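Local coordinates for protein imidazolonepropionase (Unidentified, PDB 2Q09) that catalyses the hydrolytic ring opening of 4-imidazolone-5-propanoate to N-formimidoyl-L-glutamate, the third step of histidine degradation, at residues L32-G37 / M371-L376; P66-C71 / S327-M332; G134-E139 / V396-N401; E267-E272 / L299-A304. All coordinates share one frame; numbering follows the deposited sequence.

Contact 1 (L32-G37 / M371-L376); sequences LGVHEG and MLADFL
Leu32 lays its CD1 methyl over the middle of the Phe375 ring, 4.0 Å from CD1 to the ring centroid, a CH-pi contact in which the two side chains come from opposite directions. The other methyl of the same leucine lies nearer the rim, with Leu32 CD2 3.8 Å from Phe375 CE2. Val34 meets the ring differently: its CG1 sits at the edge, near the ring plane, 4.0 Å from Phe375 CE2, and also touches Ala373, two residues before the phenylalanine, with Val34 CG1 3.7 Å from Ala373 CB. Phe375 can take part in both contacts because its CG stands between the backbone N and the carbonyl carbon (chi1 58°), turning the ring toward strand 30-35.

A polar tie follows at the turn. Ala373 N donates to Gly37 O at 2.9 Å through an almost straight N-H (170°), the donor tilted 33° from the carbonyl plane. Round the same oxygen, Leu372 CA makes a longer CA-H...O contact of 3.6 Å to Gly37 O. Ala373 is the centre of an inverse gamma turn, which presents both its N-H and its methyl to the first segment.

Outside this shell, Trp9 meets the Phe375 ring edge to face and also packs on Val34, and Asp374, between Ala373 and Phe375, forms a salt bridge with Arg168. The contact packs two layers of the small beta domain: strand 30-35, between strands 7-10 and 38-44, against strand 375-378, which pairs with strands 63-73 and 395-400.

Contact 2 (P66-C71 / S327-M332); sequences PGLIDC and SLRMAM
Leu328 spreads its two methyls over strand 68-71 at the start of the helix that runs across it, the segment axes standing 84° apart. Leu328 CD2 rests 3.9 Å from Leu68 CB and also lies against the carbonyl oxygen of Ile69. The side chains of Leu328 and Asp70 slide past each other in opposite directions, leaving Leu328 CD1 3.5 Å from Asp70 OD2. With CG anti to the backbone N (chi1 173°), the leucine points its fork at the strand. An alanine here would lack the whole fork and is likely to leave a gap between helix and strand, with Leu68 CB and one face of the Asp70 carboxylate losing their cover.

This side is close-packed and buried; the edge by Arg329 is looser, with Arg329 CG 4.4 Å from Leu68 CD1. Farther from the strand, where Ser327 and Met330 (a selenomethionine) are partly exposed, Ser327 is the N-cap of the helix and its OG accepts from Met330 N at 3.1 Å.

Strand 63-73 of the TIM barrel carries the iron ligand His72, with His74 directly after its end. Asp70 bonds through OD2 to Ser315 and through OD1 to Ser316, close to the iron ligand Asp317. Both carboxylate oxygens thus have hydroxyl partners, while Leu328 meets the group with apolar atoms alone, consistent with a buried carboxylate held by neutral groups.

Contact 3 (G134-E139 / V396-N401); sequences GVTTVE and VSRVVN
Arg398, on a strand beside the TIM barrel, reaches along Thr136 of barrel strand 135-141 to grip the carbonyl oxygen of Val135. The axes of strand segments 135-139 and 397-400 make an angle of 35° and come within 8.4 Å, too far for backbone pairing, and side chains bridge the interval. Arg398 is extended from CG to NE, and its guanidinium arrives edge-on: Arg398 NH2 donates to Val135 O at 2.8 Å, with that oxygen in the guanidinium plane and the N-H nearly straight (174°). The threonine runs past the arginine in the opposite direction and places its methyl over one guanidinium face, Thr136 CG2 3.9 Å from Arg398 NH2.

The same nitrogen also donates to Pro166 O, so two backbone carbonyls hold this nitrogen. A methionine in its place would probably leave the oxygens of Val135 and Pro166 without this shared donor, and the link between the strands to apolar contact such as Thr136 on Val400.

Gly134, just before Val135, ends helix 116-133 in a Schellman motif with positive phi, and the chain turns from there into the barrel strand. Beyond the arginine the contact becomes apolar, Thr136 CG2 lying 3.6 Å from Val400 CG2.

Contact 4 (E267-E272 / L299-A304); sequences EYLDPE and LPPVVA
Leu269 crosses the Pro301 ring at about a right angle and begins touching it at its root. Its CB lies 3.8 Å from Pro301 CG and almost as near to CD of the same ring. Farther along, CG stands anti to the backbone N (chi1 180°), which carries the fork on past the proline. The branch CD2 still grazes the ring, at 4.1 Å from Pro301 CG, and the side chain finishes among Ile274 and Leu277 of helix 271-280. The backbone of the same residue joins in, Leu269 O being 3.7 Å from Pro301 CG, so the proline is met by a side chain and a carbonyl together.

Both segments lead into helices of the amidohydrolase barrel. The first follows strand 262-265 and enters helix 271-280 behind Asp270, the N-cap; the second bends at Pro301, the centre of an inverse gamma turn and the N-cap of helix 302-307, where Val302 N bonds to Pro300 O at 2.7 Å. Ile274 packs on Pro301 as well as on Leu269.

At the other end the backbones come close, with Glu267 CA 3.9 Å from Pro300 CA. Glu267 and Pro300 lie side by side and point the same way, the bent glutamate chain setting its OE2 3.9 Å from Pro300 CG. Glu267 O and Leu299 O, both acceptors, lie 3.3 Å apart without bonding, and Lys298 NZ makes a weak hydrogen bond to the former. The Glu267 side chain also touches Gln245, which lines the inhibitor pocket, while Phe339 of helix 328-339 packs on Pro300.

Overall arrangement
From the N terminus, contact 1 opens first, at 32-37, and closes the longest loop when 371-376 returns to the small beta domain. Contact 2 lies wholly within it, joining barrel strand 63-73 to helix 328-339. Contact 3 starts inside both loops but ends after them, at 396-401, so it crosses contacts 1 and 2. Contact 4 is a short closure at 267-272 and 299-304, enclosed by all three and on the opposite side of the chain's centre from contact 3. Contacts 1 to 3 are linked through neighbouring strands: Asp374 O probably bonds to Gly67 N, Phe375 O to Val399 N, and Leu68 O to Thr136 N.

Contact 1 (L32-G37 / M371-L376)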
loop_
_atom_site.group_PDB
_atom_site.type_symbol
_atom_site.label_atom_id
_atom_site.label_comp_id
_atom_site.label_asym_id
_atom_site.label_seq_id
_atom_site.Cartn_x
_atom_site.Cartn_y
_atom_site.Cartn_z
ATOM N N LEU A 32 20.186 5.605 -18.435
ATOM C CA LEU A 32 19.047 6.307 -17.854
ATOM C C LEU A 32 19.489 7.656 -17.298
ATOM O O LEU A 32 20.320 7.723 -16.395
ATOM C CB LEU A 32 18.412 5.454 -16.747
ATOM C CG LEU A 32 17.066 5.914 -16.172
ATOM C CD1 LEU A 32 16.503 4.829 -15.269
ATOM C CD2 LEU A 32 17.240 7.215 -15.401
ATOM N N GLY A 33 18.931 8.729 -17.853
ATOM C CA GLY A 33 19.281 10.066 -17.407
ATOM C C GLY A 33 18.104 10.737 -16.731
ATOM O O GLY A 33 16.958 10.555 -17.139
ATOM N N VAL A 34 18.370 11.508 -15.686
ATOM C CA VAL A 34 17.285 12.173 -14.990
ATOM C C VAL A 34 17.426 13.686 -15.043
ATOM O O VAL A 34 18.530 14.225 -15.092
ATOM C CB VAL A 34 17.207 11.718 -13.508
ATOM C CG1 VAL A 34 17.137 10.198 -13.437
ATOM C CG2 VAL A 34 18.394 12.239 -12.724
ATOM N N HIS A 35 16.289 14.369 -15.054
ATOM C CA HIS A 35 16.287 15.818 -15.069
ATOM C C HIS A 35 15.141 16.317 -14.213
ATOM O O HIS A 35 13.982 15.982 -14.452
ATOM C CB HIS A 35 16.147 16.361 -16.490
ATOM C CG HIS A 35 16.363 17.835 -16.578
ATOM N ND1 HIS A 35 17.551 18.431 -16.206
ATOM C CD2 HIS A 35 15.536 18.841 -16.950
ATOM C CE1 HIS A 35 17.442 19.741 -16.340
ATOM N NE2 HIS A 35 16.231 20.018 -16.791
ATOM N N GLU A 36 15.479 17.111 -13.208
ATOM C CA GLU A 36 14.488 17.667 -12.305
ATOM C C GLU A 36 13.532 16.607 -11.762
ATOM O O GLU A 36 12.313 16.702 -11.918
ATOM C CB GLU A 36 13.729 18.795 -13.011
ATOM C CG GLU A 36 14.523 20.097 -13.055
ATOM C CD GLU A 36 13.953 21.124 -14.011
ATOM O OE1 GLU A 36 12.727 21.337 -13.998
ATOM O OE2 GLU A 36 14.737 21.729 -14.769
ATOM N N GLY A 37 14.114 15.593 -11.128
ATOM C CA GLY A 37 13.350 14.517 -10.515
ATOM C C GLY A 37 12.609 13.550 -11.420
ATOM O O GLY A 37 11.869 12.704 -10.929
HETATM N N MSE A 371 8.137 10.194 -16.485
HETATM C CA MSE A 371 7.663 9.813 -15.155
HETATM C C MSE A 371 8.729 10.093 -14.100
HETATM O O MSE A 371 9.896 10.289 -14.434
HETATM C CB MSE A 371 7.259 8.336 -15.139
HETATM C CG MSE A 371 6.037 8.064 -15.997
HETATM SE SE MSE A 371 5.354 6.261 -15.784
HETATM C CE MSE A 371 4.161 6.566 -14.322
ATOM N N LEU A 372 8.330 10.105 -12.829
ATOM C CA LEU A 372 9.266 10.387 -11.745
ATOM C C LEU A 372 10.414 9.391 -11.703
ATOM O O LEU A 372 10.233 8.200 -11.997
ATOM C CB LEU A 372 8.526 10.415 -10.405
ATOM C CG LEU A 372 7.510 11.559 -10.276
ATOM C CD1 LEU A 372 6.602 11.321 -9.074
ATOM C CD2 LEU A 372 8.246 12.898 -10.154
ATOM N N ALA A 373 11.594 9.879 -11.330
ATOM C CA ALA A 373 12.783 9.043 -11.276
ATOM C C ALA A 373 12.908 8.248 -9.977
ATOM O O ALA A 373 13.804 8.505 -9.165
ATOM C CB ALA A 373 14.035 9.898 -11.490
ATOM N N ASP A 374 12.001 7.293 -9.799
ATOM C CA ASP A 374 11.997 6.421 -8.628
ATOM C C ASP A 374 12.352 5.042 -9.166
ATOM O O ASP A 374 11.492 4.339 -9.701
ATOM C CB ASP A 374 10.607 6.393 -7.980
ATOM C CG ASP A 374 10.297 7.656 -7.204
ATOM O OD1 ASP A 374 11.049 8.645 -7.343
ATOM O OD2 ASP A 374 9.293 7.657 -6.454
ATOM N N PHE A 375 13.618 4.663 -9.049
ATOM C CA PHE A 375 14.033 3.367 -9.556
ATOM C C PHE A 375 15.075 2.706 -8.674
ATOM O O PHE A 375 15.657 3.345 -7.782
ATOM C CB PHE A 375 14.539 3.501 -11.000
ATOM C CG PHE A 375 15.678 4.462 -11.170
ATOM C CD1 PHE A 375 16.994 4.058 -10.972
ATOM C CD2 PHE A 375 15.432 5.778 -11.545
ATOM C CE1 PHE A 375 18.053 4.948 -11.162
ATOM C CE2 PHE A 375 16.477 6.678 -11.738
ATOM C CZ PHE A 375 17.792 6.264 -11.543
ATOM N N LEU A 376 15.319 1.425 -8.933
ATOM C CA LEU A 376 16.250 0.651 -8.132
ATOM C C LEU A 376 17.245 -0.139 -8.969
ATOM O O LEU A 376 16.882 -0.709 -9.997
ATOM C CB LEU A 376 15.467 -0.346 -7.275
ATOM C CG LEU A 376 14.209 0.160 -6.567
ATOM C CD1 LEU A 376 13.422 -1.018 -6.017
ATOM C CD2 LEU A 376 14.611 1.131 -5.447
#

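Contact 2 (P66-C71 / S327-M332)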
loop_
_atom_site.group_PDB
_atom_site.type_symbol
_atom_site.label_atom_id
_atom_site.label_comp_id
_atom_site.label_asym_id
_atom_site.label_seq_id
_atom_site.Cartn_x
_atom_site.Cartn_y
_atom_site.Cartn_z
ATOM N N PRO A 66 11.509 -0.118 -11.446
ATOM C CA PRO A 66 10.882 1.055 -10.826
ATOM C C PRO A 66 10.940 0.793 -9.316
ATOM O O PRO A 66 11.146 -0.360 -8.904
ATOM C CB PRO A 66 9.444 0.981 -11.304
ATOM C CG PRO A 66 9.547 0.286 -12.633
ATOM C CD PRO A 66 10.559 -0.815 -12.326
ATOM N N GLY A 67 10.804 1.836 -8.498
ATOM C CA GLY A 67 10.835 1.635 -7.060
ATOM C C GLY A 67 9.586 0.866 -6.680
ATOM O O GLY A 67 8.550 1.035 -7.322
ATOM N N LEU A 68 9.652 0.038 -5.646
ATOM C CA LEU A 68 8.478 -0.736 -5.256
ATOM C C LEU A 68 7.481 0.146 -4.504
ATOM O O LEU A 68 7.854 1.145 -3.876
ATOM C CB LEU A 68 8.884 -1.938 -4.400
ATOM C CG LEU A 68 9.995 -2.829 -4.980
ATOM C CD1 LEU A 68 10.169 -4.048 -4.087
ATOM C CD2 LEU A 68 9.664 -3.249 -6.414
ATOM N N ILE A 69 6.211 -0.230 -4.595
ATOM C CA ILE A 69 5.140 0.510 -3.951
ATOM C C ILE A 69 4.264 -0.406 -3.093
ATOM O O ILE A 69 3.758 -1.412 -3.595
ATOM C CB ILE A 69 4.266 1.183 -5.034
ATOM C CG1 ILE A 69 5.153 2.067 -5.922
ATOM C CG2 ILE A 69 3.148 2.007 -4.403
ATOM C CD1 ILE A 69 4.438 2.648 -7.131
ATOM N N ASP A 70 4.087 -0.040 -1.823
ATOM C CA ASP A 70 3.255 -0.796 -0.869
ATOM C C ASP A 70 2.034 0.097 -0.651
ATOM O O ASP A 70 2.066 1.029 0.156
ATOM C CB ASP A 70 4.021 -0.995 0.448
ATOM C CG ASP A 70 3.482 -2.144 1.277
ATOM O OD1 ASP A 70 4.077 -2.409 2.341
ATOM O OD2 ASP A 70 2.484 -2.780 0.873
ATOM N N CYS A 71 0.958 -0.194 -1.373
ATOM C CA CYS A 71 -0.242 0.635 -1.348
ATOM C C CYS A 71 -1.298 0.409 -0.274
ATOM O O CYS A 71 -2.380 0.989 -0.362
ATOM C CB CYS A 71 -0.920 0.568 -2.724
ATOM S SG CYS A 71 -1.584 -1.091 -3.179
ATOM N N SER A 327 7.233 -6.578 5.563
ATOM C CA SER A 327 7.940 -6.996 4.368
ATOM C C SER A 327 6.984 -6.992 3.179
ATOM O O SER A 327 5.950 -7.669 3.199
ATOM C CB SER A 327 8.504 -8.407 4.553
ATOM O OG SER A 327 9.178 -8.834 3.381
ATOM N N LEU A 328 7.316 -6.224 2.149
ATOM C CA LEU A 328 6.482 -6.194 0.956
ATOM C C LEU A 328 6.825 -7.421 0.120
ATOM O O LEU A 328 5.952 -8.066 -0.455
ATOM C CB LEU A 328 6.738 -4.934 0.123
ATOM C CG LEU A 328 6.019 -4.922 -1.235
ATOM C CD1 LEU A 328 4.508 -4.996 -1.019
ATOM C CD2 LEU A 328 6.384 -3.659 -2.010
ATOM N N ARG A 329 8.112 -7.738 0.056
ATOM C CA ARG A 329 8.546 -8.886 -0.728
ATOM C C ARG A 329 7.998 -10.211 -0.214
ATOM O O ARG A 329 7.728 -11.113 -1.003
ATOM C CB ARG A 329 10.073 -8.910 -0.828
ATOM C CG ARG A 329 10.582 -7.750 -1.696
ATOM C CD ARG A 329 12.091 -7.719 -1.833
ATOM N NE ARG A 329 12.601 -8.876 -2.559
ATOM C CZ ARG A 329 13.887 -9.057 -2.842
ATOM N NH1 ARG A 329 14.778 -8.148 -2.462
ATOM N NH2 ARG A 329 14.294 -10.143 -3.483
HETATM N N MSE A 330 7.810 -10.330 1.098
HETATM C CA MSE A 330 7.257 -11.563 1.658
HETATM C C MSE A 330 5.820 -11.649 1.135
HETATM O O MSE A 330 5.309 -12.728 0.822
HETATM C CB MSE A 330 7.246 -11.510 3.187
HETATM C CG MSE A 330 6.746 -12.781 3.858
HETATM SE SE MSE A 330 7.978 -14.288 3.612
HETATM C CE MSE A 330 6.896 -15.389 2.458
ATOM N N ALA A 331 5.171 -10.495 1.030
ATOM C CA ALA A 331 3.798 -10.451 0.536
ATOM C C ALA A 331 3.750 -10.914 -0.918
ATOM O O ALA A 331 2.808 -11.588 -1.343
ATOM C CB ALA A 331 3.237 -9.031 0.649
HETATM N N MSE A 332 4.765 -10.532 -1.685
HETATM C CA MSE A 332 4.839 -10.927 -3.090
HETATM C C MSE A 332 4.995 -12.449 -3.171
HETATM O O MSE A 332 4.355 -13.116 -3.992
HETATM C CB MSE A 332 6.031 -10.239 -3.760
HETATM C CG MSE A 332 5.884 -8.714 -3.829
HETATM SE SE MSE A 332 7.507 -7.814 -4.337
HETATM C CE MSE A 332 7.448 -8.243 -6.267
#

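Contact 3 (G134-E139 / V396-N401)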
loop_
_atom_site.group_PDB
_atom_site.type_symbol
_atom_site.label_atom_id
_atom_site.label_comp_id
_atom_site.label_asym_id
_atom_site.label_seq_id
_atom_site.Cartn_x
_atom_site.Cartn_y
_atom_site.Cartn_z
ATOM N N GLY A 134 13.442 -1.867 -1.039
ATOM C CA GLY A 134 13.243 -1.196 -2.311
ATOM C C GLY A 134 11.929 -0.435 -2.420
ATOM O O GLY A 134 11.574 0.023 -3.501
ATOM N N VAL A 135 11.202 -0.288 -1.316
ATOM C CA VAL A 135 9.933 0.442 -1.368
ATOM C C VAL A 135 10.221 1.945 -1.403
ATOM O O VAL A 135 10.907 2.471 -0.526
ATOM C CB VAL A 135 9.047 0.127 -0.148
ATOM C CG1 VAL A 135 7.764 0.962 -0.206
ATOM C CG2 VAL A 135 8.687 -1.369 -0.133
ATOM N N THR A 136 9.705 2.632 -2.417
ATOM C CA THR A 136 9.948 4.066 -2.558
ATOM C C THR A 136 8.695 4.900 -2.334
ATOM O O THR A 136 8.771 6.120 -2.191
ATOM C CB THR A 136 10.555 4.379 -3.936
ATOM O OG1 THR A 136 9.756 3.774 -4.959
ATOM C CG2 THR A 136 11.978 3.836 -4.012
ATOM N N THR A 137 7.541 4.241 -2.313
ATOM C CA THR A 137 6.266 4.903 -2.043
ATOM C C THR A 137 5.451 3.963 -1.163
ATOM O O THR A 137 5.266 2.788 -1.503
ATOM C CB THR A 137 5.446 5.183 -3.324
ATOM O OG1 THR A 137 6.125 6.143 -4.139
ATOM C CG2 THR A 137 4.065 5.729 -2.954
ATOM N N VAL A 138 4.986 4.464 -0.027
ATOM C CA VAL A 138 4.188 3.649 0.881
ATOM C C VAL A 138 2.918 4.397 1.269
ATOM O O VAL A 138 2.935 5.612 1.440
ATOM C CB VAL A 138 4.982 3.283 2.172
ATOM C CG1 VAL A 138 5.420 4.555 2.912
ATOM C CG2 VAL A 138 4.123 2.422 3.090
ATOM N N GLU A 139 1.812 3.665 1.371
ATOM C CA GLU A 139 0.536 4.245 1.773
ATOM C C GLU A 139 0.343 3.894 3.249
ATOM O O GLU A 139 0.520 2.733 3.644
ATOM C CB GLU A 139 -0.607 3.644 0.954
ATOM C CG GLU A 139 -1.981 4.272 1.243
ATOM C CD GLU A 139 -2.893 3.368 2.066
ATOM O OE1 GLU A 139 -2.387 2.451 2.760
ATOM O OE2 GLU A 139 -4.125 3.583 2.024
ATOM N N VAL A 396 21.699 -1.972 -4.825
ATOM C CA VAL A 396 23.015 -1.414 -5.100
ATOM C C VAL A 396 22.814 0.098 -5.148
ATOM O O VAL A 396 23.709 0.880 -4.814
ATOM C CB VAL A 396 23.561 -1.904 -6.459
ATOM C CG1 VAL A 396 24.687 -1.004 -6.927
ATOM C CG2 VAL A 396 24.059 -3.341 -6.332
ATOM N N SER A 397 21.611 0.495 -5.550
ATOM C CA SER A 397 21.266 1.905 -5.651
ATOM C C SER A 397 19.756 2.060 -5.517
ATOM O O SER A 397 18.990 1.287 -6.098
ATOM C CB SER A 397 21.746 2.465 -6.998
ATOM O OG SER A 397 21.430 3.840 -7.139
ATOM N N ARG A 398 19.330 3.049 -4.738
ATOM C CA ARG A 398 17.907 3.307 -4.530
ATOM C C ARG A 398 17.683 4.783 -4.807
ATOM O O ARG A 398 18.046 5.640 -4.003
ATOM C CB ARG A 398 17.494 2.963 -3.089
ATOM C CG ARG A 398 16.028 3.266 -2.766
ATOM C CD ARG A 398 15.674 2.790 -1.348
ATOM N NE ARG A 398 14.312 3.164 -0.982
ATOM C CZ ARG A 398 13.952 4.379 -0.587
ATOM N NH1 ARG A 398 14.855 5.353 -0.490
ATOM N NH2 ARG A 398 12.684 4.629 -0.305
ATOM N N VAL A 399 17.081 5.072 -5.956
ATOM C CA VAL A 399 16.844 6.440 -6.382
ATOM C C VAL A 399 15.399 6.886 -6.237
ATOM O O VAL A 399 14.478 6.218 -6.712
ATOM C CB VAL A 399 17.279 6.622 -7.850
ATOM C CG1 VAL A 399 16.953 8.032 -8.326
ATOM C CG2 VAL A 399 18.763 6.355 -7.978
ATOM N N VAL A 400 15.214 8.027 -5.573
ATOM C CA VAL A 400 13.892 8.598 -5.367
ATOM C C VAL A 400 13.948 10.056 -5.822
ATOM O O VAL A 400 14.792 10.827 -5.362
ATOM C CB VAL A 400 13.476 8.512 -3.879
ATOM C CG1 VAL A 400 12.143 9.194 -3.664
ATOM C CG2 VAL A 400 13.401 7.042 -3.454
ATOM N N ASN A 401 13.055 10.416 -6.735
ATOM C CA ASN A 401 12.992 11.759 -7.296
ATOM C C ASN A 401 14.329 12.149 -7.919
ATOM O O ASN A 401 14.747 13.305 -7.857
ATOM C CB ASN A 401 12.599 12.781 -6.231
ATOM C CG ASN A 401 11.970 14.029 -6.832
ATOM O OD1 ASN A 401 12.512 15.132 -6.736
ATOM N ND2 ASN A 401 10.822 13.850 -7.474
#

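Contact 4 (E267-E272 / L299-A304)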
loop_
_atom_site.group_PDB
_atom_site.type_symbol
_atom_site.label_atom_id
_atom_site.label_comp_id
_atom_site.label_asym_id
_atom_site.label_seq_id
_atom_site.Cartn_x
_atom_site.Cartn_y
_atom_site.Cartn_z
ATOM N N GLU A 267 -11.678 -11.465 -0.350
ATOM C CA GLU A 267 -11.847 -12.915 -0.243
ATOM C C GLU A 267 -13.220 -13.362 -0.759
ATOM O O GLU A 267 -13.336 -14.384 -1.436
ATOM C CB GLU A 267 -11.694 -13.383 1.211
ATOM C CG GLU A 267 -10.261 -13.626 1.698
ATOM C CD GLU A 267 -9.437 -12.365 1.777
ATOM O OE1 GLU A 267 -10.033 -11.276 1.891
ATOM O OE2 GLU A 267 -8.192 -12.463 1.744
ATOM N N TYR A 268 -14.253 -12.584 -0.440
ATOM C CA TYR A 268 -15.625 -12.906 -0.839
ATOM C C TYR A 268 -16.198 -12.100 -2.005
ATOM O O TYR A 268 -17.415 -11.956 -2.123
ATOM C CB TYR A 268 -16.551 -12.758 0.373
ATOM C CG TYR A 268 -16.323 -13.798 1.446
ATOM C CD1 TYR A 268 -17.009 -15.010 1.425
ATOM C CD2 TYR A 268 -15.386 -13.590 2.460
ATOM C CE1 TYR A 268 -16.769 -15.996 2.391
ATOM C CE2 TYR A 268 -15.135 -14.562 3.425
ATOM C CZ TYR A 268 -15.831 -15.763 3.385
ATOM O OH TYR A 268 -15.583 -16.735 4.330
ATOM N N LEU A 269 -15.339 -11.576 -2.868
ATOM C CA LEU A 269 -15.813 -10.797 -4.009
ATOM C C LEU A 269 -16.576 -11.703 -4.977
ATOM O O LEU A 269 -16.171 -12.837 -5.231
ATOM C CB LEU A 269 -14.633 -10.144 -4.724
ATOM C CG LEU A 269 -14.915 -9.281 -5.958
ATOM C CD1 LEU A 269 -15.718 -8.047 -5.570
ATOM C CD2 LEU A 269 -13.589 -8.869 -6.586
ATOM N N ASP A 270 -17.687 -11.198 -5.509
ATOM C CA ASP A 270 -18.521 -11.960 -6.443
ATOM C C ASP A 270 -18.392 -11.445 -7.885
ATOM O O ASP A 270 -17.792 -10.399 -8.125
ATOM C CB ASP A 270 -19.987 -11.881 -6.012
ATOM C CG ASP A 270 -20.507 -10.459 -5.998
ATOM O OD1 ASP A 270 -21.705 -10.261 -6.287
ATOM O OD2 ASP A 270 -19.723 -9.538 -5.686
ATOM N N PRO A 271 -18.958 -12.179 -8.865
ATOM C CA PRO A 271 -18.919 -11.817 -10.288
ATOM C C PRO A 271 -19.433 -10.412 -10.581
ATOM O O PRO A 271 -18.783 -9.641 -11.287
ATOM C CB PRO A 271 -19.798 -12.885 -10.934
ATOM C CG PRO A 271 -19.554 -14.072 -10.070
ATOM C CD PRO A 271 -19.623 -13.483 -8.683
ATOM N N GLU A 272 -20.602 -10.088 -10.042
ATOM C CA GLU A 272 -21.201 -8.776 -10.251
ATOM C C GLU A 272 -20.224 -7.683 -9.842
ATOM O O GLU A 272 -20.071 -6.680 -10.536
ATOM C CB GLU A 272 -22.489 -8.650 -9.435
ATOM C CG GLU A 272 -23.587 -9.630 -9.833
ATOM C CD GLU A 272 -23.196 -11.087 -9.646
ATOM O OE1 GLU A 272 -22.669 -11.430 -8.569
ATOM O OE2 GLU A 272 -23.427 -11.890 -10.572
ATOM N N LEU A 299 -10.241 -18.202 -0.588
ATOM C CA LEU A 299 -9.319 -17.458 -1.444
ATOM C C LEU A 299 -10.008 -16.391 -2.287
ATOM O O LEU A 299 -11.144 -16.564 -2.711
ATOM C CB LEU A 299 -8.607 -18.426 -2.381
ATOM C CG LEU A 299 -7.737 -19.503 -1.733
ATOM C CD1 LEU A 299 -7.890 -20.812 -2.485
ATOM C CD2 LEU A 299 -6.294 -19.055 -1.712
ATOM N N PRO A 300 -9.330 -15.258 -2.512
ATOM C CA PRO A 300 -9.899 -14.175 -3.320
ATOM C C PRO A 300 -10.081 -14.757 -4.725
ATOM O O PRO A 300 -9.342 -15.649 -5.132
ATOM C CB PRO A 300 -8.814 -13.100 -3.290
ATOM C CG PRO A 300 -8.101 -13.349 -2.009
ATOM C CD PRO A 300 -8.013 -14.876 -1.985
ATOM N N PRO A 301 -11.086 -14.288 -5.476
ATOM C CA PRO A 301 -11.333 -14.796 -6.830
ATOM C C PRO A 301 -10.303 -14.356 -7.876
ATOM O O PRO A 301 -10.632 -13.673 -8.854
ATOM C CB PRO A 301 -12.735 -14.266 -7.136
ATOM C CG PRO A 301 -12.696 -12.915 -6.483
ATOM C CD PRO A 301 -12.039 -13.214 -5.145
ATOM N N VAL A 302 -9.060 -14.776 -7.669
ATOM C CA VAL A 302 -7.951 -14.426 -8.568
ATOM C C VAL A 302 -8.203 -14.830 -10.024
ATOM O O VAL A 302 -8.042 -14.025 -10.945
ATOM C CB VAL A 302 -6.625 -15.079 -8.097
ATOM C CG1 VAL A 302 -5.539 -14.893 -9.138
ATOM C CG2 VAL A 302 -6.193 -14.458 -6.778
ATOM N N VAL A 303 -8.594 -16.081 -10.235
ATOM C CA VAL A 303 -8.851 -16.553 -11.590
ATOM C C VAL A 303 -9.894 -15.674 -12.284
ATOM O O VAL A 303 -9.694 -15.238 -13.410
ATOM C CB VAL A 303 -9.331 -18.027 -11.585
ATOM C CG1 VAL A 303 -9.751 -18.451 -12.982
ATOM C CG2 VAL A 303 -8.211 -18.924 -11.085
ATOM N N ALA A 304 -11.004 -15.411 -11.604
ATOM C CA ALA A 304 -12.059 -14.577 -12.178
ATOM C C ALA A 304 -11.592 -13.142 -12.427
ATOM O O ALA A 304 -11.940 -12.538 -13.446
ATOM C CB ALA A 304 -13.288 -14.582 -11.275
#